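PlaB phospholipase (Legionella pneumophila, PDB 6ZTI) is a virulence-associated phospholipase with an alpha/beta-hydrolase domain, whose activity is controlled by NAD(H)-mediated tetramerization. Local coordinates at residues Ile19-Trp24 with Cys96-Thr101; His125-Ala130 with Tyr191-Thr196; Ala225-Tyr230 with Met256-Leu261; Pro262-Ser267 with Thr284-Ile289. One frame throughout, in Å; residues are numbered along the deposited sequence.

Contact 1 of 4, residues Ile19-Trp24 with Cys96-Thr101; sequences IFVHGW and CITHST
Phe20 and Ile97 pair across two neighbouring parallel strands, their side chains side by side and pointing the same way. Phe20 CG sits anti to its carbonyl carbon (chi1 -73°), which lays one side of the ring, CD2 to CZ, along the isoleucine. CE2 meets Ile97 CD1 at 3.8 Å. Leu39 of helix 35-44 touches both residues on this face. Val21 and Thr98 carry the other face, with Val21 CB 4.0 Å from Thr98 CG2.

The backbones are joined by three bonds: Ile97 N to Ile19 O, Val21 N to Ile97 O and His99 N to Val21 O. Regular pairing then stops. His22 O and His99 O are two acceptors and cannot bond to each other. Water 1 links the segments here, accepting from Gly23 N and hydrogen-bonded to His99 ND1 at the ring edge. His22 points away from the other segment and bonds forward to its own chain. Its ND1 gives a bond of 2.8 Å to Gly23 O, in the ring plane and on a carbonyl lone pair.

In the loop after the strand, the Trp24 indole comes beside two hydroxyls. Ser100 OG lies in the indole plane at the edge, 3.1 Å from Trp24 CD1. Thr101 OG1 approaches the same carbon obliquely. Water 2 contacts Ser100 OG and, weakly, Trp24 NE1.

Ser100 has an unusual backbone, with phi 55° and psi -121°, directly after strand 93-99 and before helix 102-114. Its OG makes a weak hydrogen bond to His266 NE2. This tight strand-turn-helix fits the nucleophile elbow of alpha/beta hydrolases.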
loop_
_atom_site.group_PDB
_atom_site.type_symbol
_atom_site.label_atom_id
_atom_site.label_comp_id
_atom_site.label_asym_id
_atom_site.label_seq_id
_atom_site.Cartn_x
_atom_site.Cartn_y
_atom_site.Cartn_z
ATOM N N ILE B 19 19.725 -31.651 -23.659
ATOM C CA ILE B 19 18.541 -31.389 -22.853
ATOM C C ILE B 19 17.988 -30.032 -23.269
ATOM O O ILE B 19 18.693 -29.018 -23.181
ATOM C CB ILE B 19 18.846 -31.400 -21.345
ATOM C CG1 ILE B 19 19.456 -32.740 -20.921
ATOM C CG2 ILE B 19 17.580 -31.135 -20.553
ATOM C CD1 ILE B 19 19.953 -32.745 -19.485
ATOM N N PHE B 20 16.735 -30.010 -23.709
ATOM C CA PHE B 20 16.043 -28.769 -24.031
ATOM C C PHE B 20 15.379 -28.194 -22.787
ATOM O O PHE B 20 14.871 -28.939 -21.945
ATOM C CB PHE B 20 15.000 -29.017 -25.120
ATOM C CG PHE B 20 15.594 -29.244 -26.483
ATOM C CD1 PHE B 20 16.000 -30.513 -26.870
ATOM C CD2 PHE B 20 15.767 -28.185 -27.369
ATOM C CE1 PHE B 20 16.558 -30.726 -28.112
ATOM C CE2 PHE B 20 16.327 -28.393 -28.610
ATOM C CZ PHE B 20 16.723 -29.667 -28.987
ATOM N N VAL B 21 15.381 -26.862 -22.675
ATOM C CA VAL B 21 14.820 -26.173 -21.512
ATOM C C VAL B 21 14.084 -24.923 -21.981
ATOM O O VAL B 21 14.683 -24.046 -22.610
ATOM C CB VAL B 21 15.906 -25.795 -20.487
ATOM C CG1 VAL B 21 15.288 -25.151 -19.256
ATOM C CG2 VAL B 21 16.702 -26.999 -20.096
ATOM N N HIS B 22 12.801 -24.813 -21.630
ATOM C CA HIS B 22 11.924 -23.834 -22.249
ATOM C C HIS B 22 11.879 -22.526 -21.448
ATOM O O HIS B 22 12.658 -22.306 -20.516
ATOM C CB HIS B 22 10.533 -24.439 -22.436
ATOM C CG HIS B 22 9.894 -24.910 -21.166
ATOM N ND1 HIS B 22 9.313 -24.047 -20.259
ATOM C CD2 HIS B 22 9.726 -26.157 -20.662
ATOM C CE1 HIS B 22 8.822 -24.740 -19.248
ATOM N NE2 HIS B 22 9.056 -26.024 -19.468
ATOM N N GLY B 23 10.948 -21.642 -21.810
ATOM C CA GLY B 23 10.815 -20.341 -21.199
ATOM C C GLY B 23 9.587 -20.255 -20.314
ATOM O O GLY B 23 8.959 -21.262 -19.997
ATOM N N TRP B 24 9.230 -19.019 -19.948
ATOM C CA TRP B 24 8.165 -18.810 -18.987
ATOM C C TRP B 24 6.800 -18.817 -19.666
ATOM O O TRP B 24 6.670 -18.553 -20.864
ATOM C CB TRP B 24 8.363 -17.499 -18.217
ATOM C CG TRP B 24 8.530 -16.230 -19.033
ATOM C CD1 TRP B 24 9.471 -15.977 -20.000
ATOM C CD2 TRP B 24 7.769 -15.022 -18.900
ATOM N NE1 TRP B 24 9.321 -14.698 -20.488
ATOM C CE2 TRP B 24 8.287 -14.092 -19.826
ATOM C CE3 TRP B 24 6.695 -14.640 -18.094
ATOM C CZ2 TRP B 24 7.764 -12.810 -19.969
ATOM C CZ3 TRP B 24 6.175 -13.360 -18.241
ATOM C CH2 TRP B 24 6.709 -12.466 -19.172
ATOM N N CYS B 96 22.860 -28.172 -22.792
ATOM C CA CYS B 96 21.547 -27.580 -22.574
ATOM C C CYS B 96 21.278 -26.582 -23.682
ATOM O O CYS B 96 22.107 -25.710 -23.949
ATOM C CB CYS B 96 21.443 -26.866 -21.224
ATOM S SG CYS B 96 21.157 -27.966 -19.851
ATOM N N ILE B 97 20.138 -26.730 -24.335
ATOM C CA ILE B 97 19.628 -25.737 -25.261
ATOM C C ILE B 97 18.429 -25.107 -24.572
ATOM O O ILE B 97 17.420 -25.777 -24.328
ATOM C CB ILE B 97 19.252 -26.357 -26.613
ATOM C CG1 ILE B 97 20.483 -27.007 -27.264
ATOM C CG2 ILE B 97 18.652 -25.312 -27.511
ATOM C CD1 ILE B 97 20.142 -27.938 -28.421
ATOM N N THR B 98 18.543 -23.832 -24.228
ATOM C CA THR B 98 17.540 -23.145 -23.434
ATOM C C THR B 98 16.891 -22.032 -24.244
ATOM O O THR B 98 17.456 -21.531 -25.216
ATOM C CB THR B 98 18.170 -22.554 -22.160
ATOM O OG1 THR B 98 18.916 -21.384 -22.506
ATOM C CG2 THR B 98 19.120 -23.563 -21.478
ATOM N N HIS B 99 15.688 -21.647 -23.823
ATOM C CA HIS B 99 14.964 -20.534 -24.411
ATOM C C HIS B 99 14.441 -19.667 -23.278
ATOM O O HIS B 99 13.977 -20.178 -22.252
ATOM C CB HIS B 99 13.810 -21.017 -25.317
ATOM C CG HIS B 99 13.030 -19.909 -25.963
ATOM N ND1 HIS B 99 11.673 -19.757 -25.784
ATOM C CD2 HIS B 99 13.415 -18.905 -26.788
ATOM C CE1 HIS B 99 11.255 -18.704 -26.465
ATOM N NE2 HIS B 99 12.291 -18.169 -27.086
ATOM N N SER B 100 14.570 -18.355 -23.452
ATOM C CA SER B 100 14.000 -17.375 -22.537
ATOM C C SER B 100 14.488 -17.645 -21.115
ATOM O O SER B 100 15.700 -17.623 -20.871
ATOM C CB SER B 100 12.477 -17.404 -22.722
ATOM O OG SER B 100 11.836 -16.444 -21.915
ATOM N N THR B 101 13.589 -17.881 -20.162
ATOM C CA THR B 101 13.995 -18.025 -18.768
ATOM C C THR B 101 14.870 -19.245 -18.534
ATOM O O THR B 101 15.588 -19.294 -17.530
ATOM C CB THR B 101 12.755 -18.109 -17.867
ATOM O OG1 THR B 101 11.767 -17.184 -18.325
ATOM C CG2 THR B 101 13.114 -17.767 -16.426
HETATM O O HOH W 1 10.143 -21.473 -24.503
HETATM O O HOH W 2 12.295 -13.691 -21.607
#

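Contact 2 of 4, residues His125-Ala130 with Tyr191-Thr196; sequences HLIMLA and YSFVLT
This is a parallel strand pair, 125-129 with 191-196, in the buried core of the central sheet. Five backbone hydrogen bonds join the two segments in regular alternation, starting with Leu126 N to Tyr191 O. Ala130, just beyond its strand, adds the last, from its N to Leu195 O at 2.7 Å.

On one face His125, Ile127 and Leu129 line up with Tyr191, Phe193 and Leu195. Tyr191 CD2 lies over one face of the His125 imidazole, with the ring planes 49° apart. The imidazole itself is held by a bond from NE2 to Val297 O. Ile127 CG1 reaches Phe193 CD1 at 3.9 Å. Leu129 and Leu195 lie side by side. Helix 286-296 packs on Ile127 and Phe193.

The other face holds Leu126, Met128, Ser192 and Val194. Met128 bends at its last torsion (chi3 -79°), which turns the methyl across to the next strand. CE meets Val194 CG2 at 3.6 Å and Ser192 OG at 3.5 Å. That hydroxyl is buried and has no hydrogen-bonding partner in the model. Helix 102-114 packs against Leu126.

Helices on both faces of a parallel sheet give the alpha/beta/alpha sandwich, consistent with the alpha/beta-hydrolase fold.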
loop_
_atom_site.group_PDB
_atom_site.type_symbol
_atom_site.label_atom_id
_atom_site.label_comp_id
_atom_site.label_asym_id
_atom_site.label_seq_id
_atom_site.Cartn_x
_atom_site.Cartn_y
_atom_site.Cartn_z
ATOM N N HIS B 125 28.044 -27.916 -22.855
ATOM C CA HIS B 125 27.646 -26.804 -23.704
ATOM C C HIS B 125 26.391 -26.167 -23.131
ATOM O O HIS B 125 25.468 -26.866 -22.700
ATOM C CB HIS B 125 27.356 -27.245 -25.153
ATOM C CG HIS B 125 28.532 -27.846 -25.868
ATOM N ND1 HIS B 125 29.069 -29.068 -25.527
ATOM C CD2 HIS B 125 29.253 -27.402 -26.924
ATOM C CE1 HIS B 125 30.079 -29.345 -26.332
ATOM N NE2 HIS B 125 30.209 -28.352 -27.192
ATOM N N LEU B 126 26.368 -24.842 -23.127
ATOM C CA LEU B 126 25.194 -24.065 -22.739
ATOM C C LEU B 126 24.868 -23.146 -23.905
ATOM O O LEU B 126 25.624 -22.215 -24.201
ATOM C CB LEU B 126 25.435 -23.278 -21.455
ATOM C CG LEU B 126 24.299 -22.334 -21.041
ATOM C CD1 LEU B 126 22.970 -23.078 -20.989
ATOM C CD2 LEU B 126 24.593 -21.680 -19.704
ATOM N N ILE B 127 23.760 -23.435 -24.582
ATOM C CA ILE B 127 23.308 -22.685 -25.743
ATOM C C ILE B 127 22.011 -22.001 -25.336
ATOM O O ILE B 127 20.964 -22.645 -25.246
ATOM C CB ILE B 127 23.112 -23.588 -26.966
ATOM C CG1 ILE B 127 24.402 -24.358 -27.259
ATOM C CG2 ILE B 127 22.681 -22.748 -28.175
ATOM C CD1 ILE B 127 24.259 -25.438 -28.323
ATOM N N MET B 128 22.086 -20.699 -25.078
ATOM C CA MET B 128 20.955 -19.905 -24.614
ATOM C C MET B 128 20.341 -19.163 -25.789
ATOM O O MET B 128 21.030 -18.388 -26.455
ATOM C CB MET B 128 21.408 -18.906 -23.549
ATOM C CG MET B 128 21.730 -19.540 -22.204
ATOM S SD MET B 128 22.538 -18.354 -21.124
ATOM C CE MET B 128 24.200 -18.411 -21.789
ATOM N N LEU B 129 19.048 -19.394 -26.032
ATOM C CA LEU B 129 18.297 -18.722 -27.083
ATOM C C LEU B 129 17.436 -17.626 -26.463
ATOM O O LEU B 129 16.590 -17.902 -25.600
ATOM C CB LEU B 129 17.422 -19.714 -27.853
ATOM C CG LEU B 129 18.085 -21.004 -28.349
ATOM C CD1 LEU B 129 17.088 -21.961 -29.021
ATOM C CD2 LEU B 129 19.218 -20.688 -29.317
ATOM N N ALA B 130 17.656 -16.386 -26.904
ATOM C CA ALA B 130 16.968 -15.199 -26.397
ATOM C C ALA B 130 16.790 -15.256 -24.883
ATOM O O ALA B 130 15.673 -15.058 -24.388
ATOM C CB ALA B 130 15.609 -15.036 -27.073
ATOM N N TYR B 191 31.425 -24.716 -22.790
ATOM C CA TYR B 191 31.311 -23.852 -23.957
ATOM C C TYR B 191 29.918 -23.246 -23.938
ATOM O O TYR B 191 28.924 -23.951 -24.135
ATOM C CB TYR B 191 31.598 -24.634 -25.236
ATOM C CG TYR B 191 33.022 -25.135 -25.244
ATOM C CD1 TYR B 191 34.089 -24.243 -25.287
ATOM C CD2 TYR B 191 33.306 -26.495 -25.174
ATOM C CE1 TYR B 191 35.416 -24.700 -25.268
ATOM C CE2 TYR B 191 34.590 -26.943 -25.153
ATOM C CZ TYR B 191 35.649 -26.053 -25.199
ATOM O OH TYR B 191 36.943 -26.526 -25.185
ATOM N N SER B 192 29.858 -21.944 -23.658
ATOM C CA SER B 192 28.619 -21.211 -23.477
ATOM C C SER B 192 28.374 -20.253 -24.638
ATOM O O SER B 192 29.308 -19.620 -25.145
ATOM C CB SER B 192 28.679 -20.435 -22.163
ATOM O OG SER B 192 27.418 -19.874 -21.880
ATOM N N PHE B 193 27.111 -20.133 -25.051
ATOM C CA PHE B 193 26.747 -19.309 -26.199
ATOM C C PHE B 193 25.407 -18.630 -25.953
ATOM O O PHE B 193 24.504 -19.209 -25.338
ATOM C CB PHE B 193 26.621 -20.133 -27.498
ATOM C CG PHE B 193 27.694 -21.161 -27.682
ATOM C CD1 PHE B 193 27.689 -22.332 -26.935
ATOM C CD2 PHE B 193 28.692 -20.980 -28.628
ATOM C CE1 PHE B 193 28.673 -23.279 -27.109
ATOM C CE2 PHE B 193 29.678 -21.940 -28.813
ATOM C CZ PHE B 193 29.668 -23.087 -28.052
ATOM N N VAL B 194 25.268 -17.412 -26.473
ATOM C CA VAL B 194 23.993 -16.705 -26.503
ATOM C C VAL B 194 23.630 -16.434 -27.951
ATOM O O VAL B 194 24.429 -15.870 -28.708
ATOM C CB VAL B 194 24.037 -15.397 -25.703
ATOM C CG1 VAL B 194 22.770 -14.572 -25.980
ATOM C CG2 VAL B 194 24.198 -15.716 -24.194
ATOM N N LEU B 195 22.453 -16.873 -28.352
ATOM C CA LEU B 195 21.908 -16.519 -29.648
ATOM C C LEU B 195 20.580 -15.819 -29.438
ATOM O O LEU B 195 19.786 -16.227 -28.592
ATOM C CB LEU B 195 21.728 -17.760 -30.522
ATOM C CG LEU B 195 22.974 -18.614 -30.785
ATOM C CD1 LEU B 195 22.602 -19.905 -31.520
ATOM C CD2 LEU B 195 23.995 -17.867 -31.592
ATOM N N THR B 196 20.340 -14.746 -30.180
ATOM C CA THR B 196 19.033 -14.116 -30.098
ATOM C C THR B 196 18.735 -13.415 -31.415
ATOM O O THR B 196 19.565 -13.373 -32.328
ATOM C CB THR B 196 18.961 -13.145 -28.919
ATOM O OG1 THR B 196 17.594 -12.796 -28.668
ATOM C CG2 THR B 196 19.746 -11.935 -29.237
#

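Contact 3 of 4, residues Ala225-Tyr230 with Met256-Leu261; sequences ATNMNY and MAFGVL
Asn227 stacks its amide on the Phe258 ring, and the same asparagine closes an Asx turn. The contact joins the loop after helix 223-226 to strand 257-261, an edge strand of the parallel sheet within this chain.

Asn227 can be followed outward. Its CG is anti to the backbone N (chi1 -157°), which lays the side chain over the aromatic face. CB makes a CH-pi contact, 4.2 Å from the Phe258 ring centroid. CG comes next, 3.6 Å from Phe258 CD1. The amide plane is 13° from the ring plane, so the two flat groups stack. OD1 stays over the rim, 3.6 Å from Phe258 CG, and accepts from Asn229 N, closing the Asx turn. That donor comes from above the carbonyl plane, not on a lone pair. Asn229 ND2 also donates to OD1, in the plane and on a lone pair, and water 3 is a further donor. Asn227 ND2 lies 3.3 Å above the plane of the Phe258 ring, over its centre, and donates to Asn450 O. Partners on both branches would fix the rotation of the amide.

Thr226 meets the same ring at its edge, with OG1 3.4 Å from Phe258 CE1. That hydroxyl is bonded to Val223 O.

Asn229 is gripped by the backbone at Met256. OD1 accepts from Met256 N, and ND2 donates to Met256 O, both at 2.8 Å. These two bonds hold the start of segment 256-261 to the loop. Trp180 of helix 171-180 touches both methionines beside it. There Met228 and Met256 run side by side, with Met228 CB 3.5 Å from Met256 SD.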
loop_
_atom_site.group_PDB
_atom_site.type_symbol
_atom_site.label_atom_id
_atom_site.label_comp_id
_atom_site.label_asym_id
_atom_site.label_seq_id
_atom_site.Cartn_x
_atom_site.Cartn_y
_atom_site.Cartn_z
ATOM N N ALA B 225 19.875 -7.210 -23.115
ATOM C CA ALA B 225 19.599 -7.994 -21.919
ATOM C C ALA B 225 19.872 -9.481 -22.091
ATOM O O ALA B 225 19.772 -10.223 -21.105
ATOM C CB ALA B 225 18.154 -7.818 -21.476
ATOM N N THR B 226 20.209 -9.945 -23.299
ATOM C CA THR B 226 20.583 -11.346 -23.462
ATOM C C THR B 226 22.080 -11.574 -23.292
ATOM O O THR B 226 22.498 -12.693 -22.977
ATOM C CB THR B 226 20.185 -11.897 -24.841
ATOM O OG1 THR B 226 21.015 -11.327 -25.865
ATOM C CG2 THR B 226 18.736 -11.637 -25.170
ATOM N N ASN B 227 22.886 -10.541 -23.502
ATOM C CA ASN B 227 24.318 -10.698 -23.685
ATOM C C ASN B 227 25.008 -10.981 -22.356
ATOM O O ASN B 227 24.884 -10.206 -21.404
ATOM C CB ASN B 227 24.887 -9.434 -24.317
ATOM C CG ASN B 227 26.182 -9.676 -25.038
ATOM O OD1 ASN B 227 26.885 -10.649 -24.784
ATOM N ND2 ASN B 227 26.515 -8.773 -25.945
ATOM N N MET B 228 25.767 -12.071 -22.304
ATOM C CA MET B 228 26.561 -12.357 -21.113
ATOM C C MET B 228 27.912 -11.657 -21.109
ATOM O O MET B 228 28.705 -11.886 -20.191
ATOM C CB MET B 228 26.751 -13.864 -20.975
ATOM C CG MET B 228 25.479 -14.555 -20.583
ATOM S SD MET B 228 24.879 -14.075 -18.961
ATOM C CE MET B 228 26.269 -14.592 -17.947
ATOM N N ASN B 229 28.196 -10.828 -22.108
ATOM C CA ASN B 229 29.353 -9.937 -22.103
ATOM C C ASN B 229 28.871 -8.623 -21.504
ATOM O O ASN B 229 28.153 -7.865 -22.156
ATOM C CB ASN B 229 29.905 -9.730 -23.515
ATOM C CG ASN B 229 30.367 -11.027 -24.171
ATOM O OD1 ASN B 229 31.352 -11.638 -23.754
ATOM N ND2 ASN B 229 29.674 -11.433 -25.216
ATOM N N TYR B 230 29.215 -8.371 -20.240
ATOM C CA TYR B 230 28.803 -7.142 -19.575
ATOM C C TYR B 230 29.853 -6.767 -18.540
ATOM O O TYR B 230 30.706 -7.575 -18.165
ATOM C CB TYR B 230 27.431 -7.286 -18.906
ATOM C CG TYR B 230 27.335 -8.454 -17.938
ATOM C CD1 TYR B 230 26.996 -9.715 -18.397
ATOM C CD2 TYR B 230 27.571 -8.300 -16.574
ATOM C CE1 TYR B 230 26.900 -10.788 -17.546
ATOM C CE2 TYR B 230 27.464 -9.390 -15.703
ATOM C CZ TYR B 230 27.133 -10.632 -16.212
ATOM O OH TYR B 230 27.033 -11.746 -15.419
ATOM N N MET B 256 32.074 -14.297 -24.023
ATOM C CA MET B 256 31.156 -15.366 -24.380
ATOM C C MET B 256 30.643 -15.147 -25.796
ATOM O O MET B 256 30.327 -14.018 -26.187
ATOM C CB MET B 256 29.967 -15.435 -23.405
ATOM C CG MET B 256 29.059 -16.649 -23.633
ATOM S SD MET B 256 27.713 -16.885 -22.427
ATOM C CE MET B 256 28.656 -17.145 -20.920
ATOM N N ALA B 257 30.554 -16.238 -26.554
ATOM C CA ALA B 257 29.982 -16.189 -27.892
ATOM C C ALA B 257 28.620 -15.508 -27.865
ATOM O O ALA B 257 27.802 -15.747 -26.974
ATOM C CB ALA B 257 29.849 -17.611 -28.451
ATOM N N PHE B 258 28.383 -14.642 -28.846
ATOM C CA PHE B 258 27.174 -13.830 -28.878
ATOM C C PHE B 258 26.823 -13.545 -30.323
ATOM O O PHE B 258 27.620 -12.952 -31.053
ATOM C CB PHE B 258 27.364 -12.518 -28.102
ATOM C CG PHE B 258 26.184 -11.591 -28.178
ATOM C CD1 PHE B 258 24.998 -11.919 -27.558
ATOM C CD2 PHE B 258 26.260 -10.394 -28.879
ATOM C CE1 PHE B 258 23.910 -11.086 -27.632
ATOM C CE2 PHE B 258 25.186 -9.561 -28.948
ATOM C CZ PHE B 258 24.001 -9.907 -28.322
ATOM N N GLY B 259 25.626 -13.940 -30.721
ATOM C CA GLY B 259 25.165 -13.710 -32.073
ATOM C C GLY B 259 23.745 -13.203 -32.080
ATOM O O GLY B 259 22.889 -13.711 -31.356
ATOM N N VAL B 260 23.502 -12.186 -32.895
ATOM C CA VAL B 260 22.161 -11.713 -33.208
ATOM C C VAL B 260 21.819 -12.261 -34.591
ATOM O O VAL B 260 22.391 -11.837 -35.601
ATOM C CB VAL B 260 22.069 -10.182 -33.159
ATOM C CG1 VAL B 260 20.670 -9.710 -33.482
ATOM C CG2 VAL B 260 22.502 -9.638 -31.779
ATOM N N LEU B 261 20.942 -13.201 -34.633
ATOM C CA LEU B 261 20.567 -13.898 -35.858
ATOM C C LEU B 261 19.475 -13.141 -36.611
ATOM O O LEU B 261 18.654 -12.454 -35.998
ATOM C CB LEU B 261 20.064 -15.297 -35.532
ATOM C CG LEU B 261 21.013 -16.193 -34.736
ATOM C CD1 LEU B 261 20.416 -17.613 -34.573
ATOM C CD2 LEU B 261 22.372 -16.255 -35.411
HETATM O O HOH W 3 27.001 -13.281 -24.746
#

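Contact 4 of 4, residues Pro262-Ser267 with Thr284-Ile289; sequences PGLSHS and THPTAI
Leu264 reaches from the loop to the first turn of helix 286-296, and its two methyls do most of the touching. CG is anti to the carbonyl carbon (chi1 -64°), and the branches part from there. CD1 lies 3.2 Å from Thr287 OG1, a close approach. CD2 lies 3.7 Å from His285 CE1, obliquely to the ring.

This inner part is buried, and its polar atoms have partners. His285 is the N-cap of the helix. Its ND1 accepts from Thr287 N at 3.2 Å, with the donor in the ring plane. The other ring nitrogen, NE2, is bonded to Ser276 OG. Thr287 OG1 is bonded to Ile273 O. With both nitrogens engaged, the imidazole is fixed while Leu264 CD2 packs against CE1 between them.

The outer part is looser. Pro262 is exposed and meets partly exposed Pro286 at van der Waals distance, with Pro262 CD 4.2 Å from Pro286 CB. Pro262 O lies 3.9 Å from Pro286 CG. The two segments share no hydrogen bond.

The loop continues strand 257-261 toward His266, which meets the ring of His99 at the end of strand 93-99. The helix start packs against Leu261 of strand 257-261 and, through Thr287, against Leu129 of strand 123-129.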
loop_
_atom_site.group_PDB
_atom_site.type_symbol
_atom_site.label_atom_id
_atom_site.label_comp_id
_atom_site.label_asym_id
_atom_site.label_seq_id
_atom_site.Cartn_x
_atom_site.Cartn_y
_atom_site.Cartn_z
ATOM N N PRO B 262 19.423 -13.271 -37.940
ATOM C CA PRO B 262 18.471 -12.478 -38.730
ATOM C C PRO B 262 17.063 -13.052 -38.768
ATOM O O PRO B 262 16.859 -14.260 -38.930
ATOM C CB PRO B 262 19.089 -12.500 -40.135
ATOM C CG PRO B 262 19.749 -13.836 -40.201
ATOM C CD PRO B 262 20.334 -14.041 -38.803
ATOM N N GLY B 263 16.087 -12.152 -38.653
ATOM C CA GLY B 263 14.703 -12.445 -38.982
ATOM C C GLY B 263 13.928 -13.209 -37.942
ATOM O O GLY B 263 12.909 -13.826 -38.269
ATOM N N LEU B 264 14.357 -13.171 -36.691
ATOM C CA LEU B 264 13.839 -14.058 -35.659
ATOM C C LEU B 264 13.299 -13.262 -34.478
ATOM O O LEU B 264 13.964 -12.344 -33.984
ATOM C CB LEU B 264 14.938 -15.018 -35.205
ATOM C CG LEU B 264 15.484 -16.000 -36.248
ATOM C CD1 LEU B 264 16.550 -16.842 -35.609
ATOM C CD2 LEU B 264 14.386 -16.885 -36.798
ATOM N N SER B 265 12.095 -13.627 -34.022
ATOM C CA SER B 265 11.438 -13.009 -32.880
ATOM C C SER B 265 11.534 -13.948 -31.686
ATOM O O SER B 265 12.184 -14.991 -31.739
ATOM C CB SER B 265 9.979 -12.690 -33.199
ATOM O OG SER B 265 9.234 -13.887 -33.399
ATOM N N HIS B 266 10.858 -13.599 -30.594
ATOM C CA HIS B 266 10.957 -14.432 -29.399
ATOM C C HIS B 266 10.192 -15.742 -29.550
ATOM O O HIS B 266 10.698 -16.807 -29.174
ATOM C CB HIS B 266 10.442 -13.672 -28.180
ATOM C CG HIS B 266 10.874 -14.263 -26.870
ATOM N ND1 HIS B 266 12.180 -14.220 -26.429
ATOM C CD2 HIS B 266 10.171 -14.901 -25.904
ATOM C CE1 HIS B 266 12.263 -14.807 -25.247
ATOM N NE2 HIS B 266 11.057 -15.220 -24.902
ATOM N N SER B 267 8.978 -15.681 -30.099
ATOM C CA SER B 267 8.016 -16.761 -30.024
ATOM C C SER B 267 7.243 -16.848 -31.327
ATOM O O SER B 267 7.389 -16.012 -32.225
ATOM C CB SER B 267 7.052 -16.536 -28.851
ATOM O OG SER B 267 7.759 -16.512 -27.632
ATOM N N THR B 284 17.814 -24.590 -43.457
ATOM C CA THR B 284 18.008 -23.201 -43.842
ATOM C C THR B 284 17.663 -22.237 -42.721
ATOM O O THR B 284 17.599 -21.028 -42.948
ATOM C CB THR B 284 17.156 -22.874 -45.067
ATOM O OG1 THR B 284 15.814 -23.320 -44.842
ATOM C CG2 THR B 284 17.720 -23.557 -46.299
ATOM N N HIS B 285 17.420 -22.748 -41.534
ATOM C CA HIS B 285 16.973 -21.941 -40.415
ATOM C C HIS B 285 18.182 -21.440 -39.637
ATOM O O HIS B 285 19.007 -22.258 -39.220
ATOM C CB HIS B 285 16.078 -22.768 -39.505
ATOM C CG HIS B 285 15.240 -21.949 -38.576
ATOM N ND1 HIS B 285 15.778 -21.209 -37.549
ATOM C CD2 HIS B 285 13.901 -21.754 -38.522
ATOM C CE1 HIS B 285 14.807 -20.590 -36.902
ATOM N NE2 HIS B 285 13.657 -20.910 -37.468
ATOM N N PRO B 286 18.333 -20.129 -39.419
ATOM C CA PRO B 286 19.548 -19.664 -38.727
ATOM C C PRO B 286 19.759 -20.312 -37.377
ATOM O O PRO B 286 20.893 -20.676 -37.056
ATOM C CB PRO B 286 19.327 -18.150 -38.595
ATOM C CG PRO B 286 18.319 -17.812 -39.630
ATOM C CD PRO B 286 17.439 -19.009 -39.775
ATOM N N THR B 287 18.705 -20.456 -36.567
ATOM C CA THR B 287 18.871 -21.042 -35.240
ATOM C C THR B 287 19.438 -22.454 -35.335
ATOM O O THR B 287 20.407 -22.797 -34.652
ATOM C CB THR B 287 17.534 -21.071 -34.495
ATOM O OG1 THR B 287 16.940 -19.772 -34.501
ATOM C CG2 THR B 287 17.736 -21.524 -33.056
ATOM N N ALA B 288 18.828 -23.292 -36.175
ATOM C CA ALA B 288 19.267 -24.678 -36.291
ATOM C C ALA B 288 20.702 -24.758 -36.794
ATOM O O ALA B 288 21.511 -25.541 -36.275
ATOM C CB ALA B 288 18.328 -25.437 -37.226
ATOM N N ILE B 289 21.034 -23.948 -37.801
ATOM C CA ILE B 289 22.368 -23.983 -38.389
ATOM C C ILE B 289 23.419 -23.591 -37.365
ATOM O O ILE B 289 24.490 -24.204 -37.293
ATOM C CB ILE B 289 22.424 -23.074 -39.633
ATOM C CG1 ILE B 289 21.645 -23.708 -40.804
ATOM C CG2 ILE B 289 23.882 -22.805 -40.035
ATOM C CD1 ILE B 289 21.198 -22.706 -41.849
#

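Contacts 1 and 2 lie in one parallel sheet and are joined by strands 93-99 and 123-129, where Thr98 bonds to Ile127 and Leu129. Both are buried and rest on backbone hydrogen bonds, with mostly apolar side chains on both faces. Contact 3 continues the sheet, since strand 257-261 pairs with strand 191-197 of contact 2. Its own hold differs: asparagine amides bond to a backbone and stack on a ring. Contact 4 relies on apolar packing at a helix start, and one side of it reaches the surface. Its loop returns to contact 1 through His266, at the end of strand 93-99. Contacts 1 and 3 do not touch.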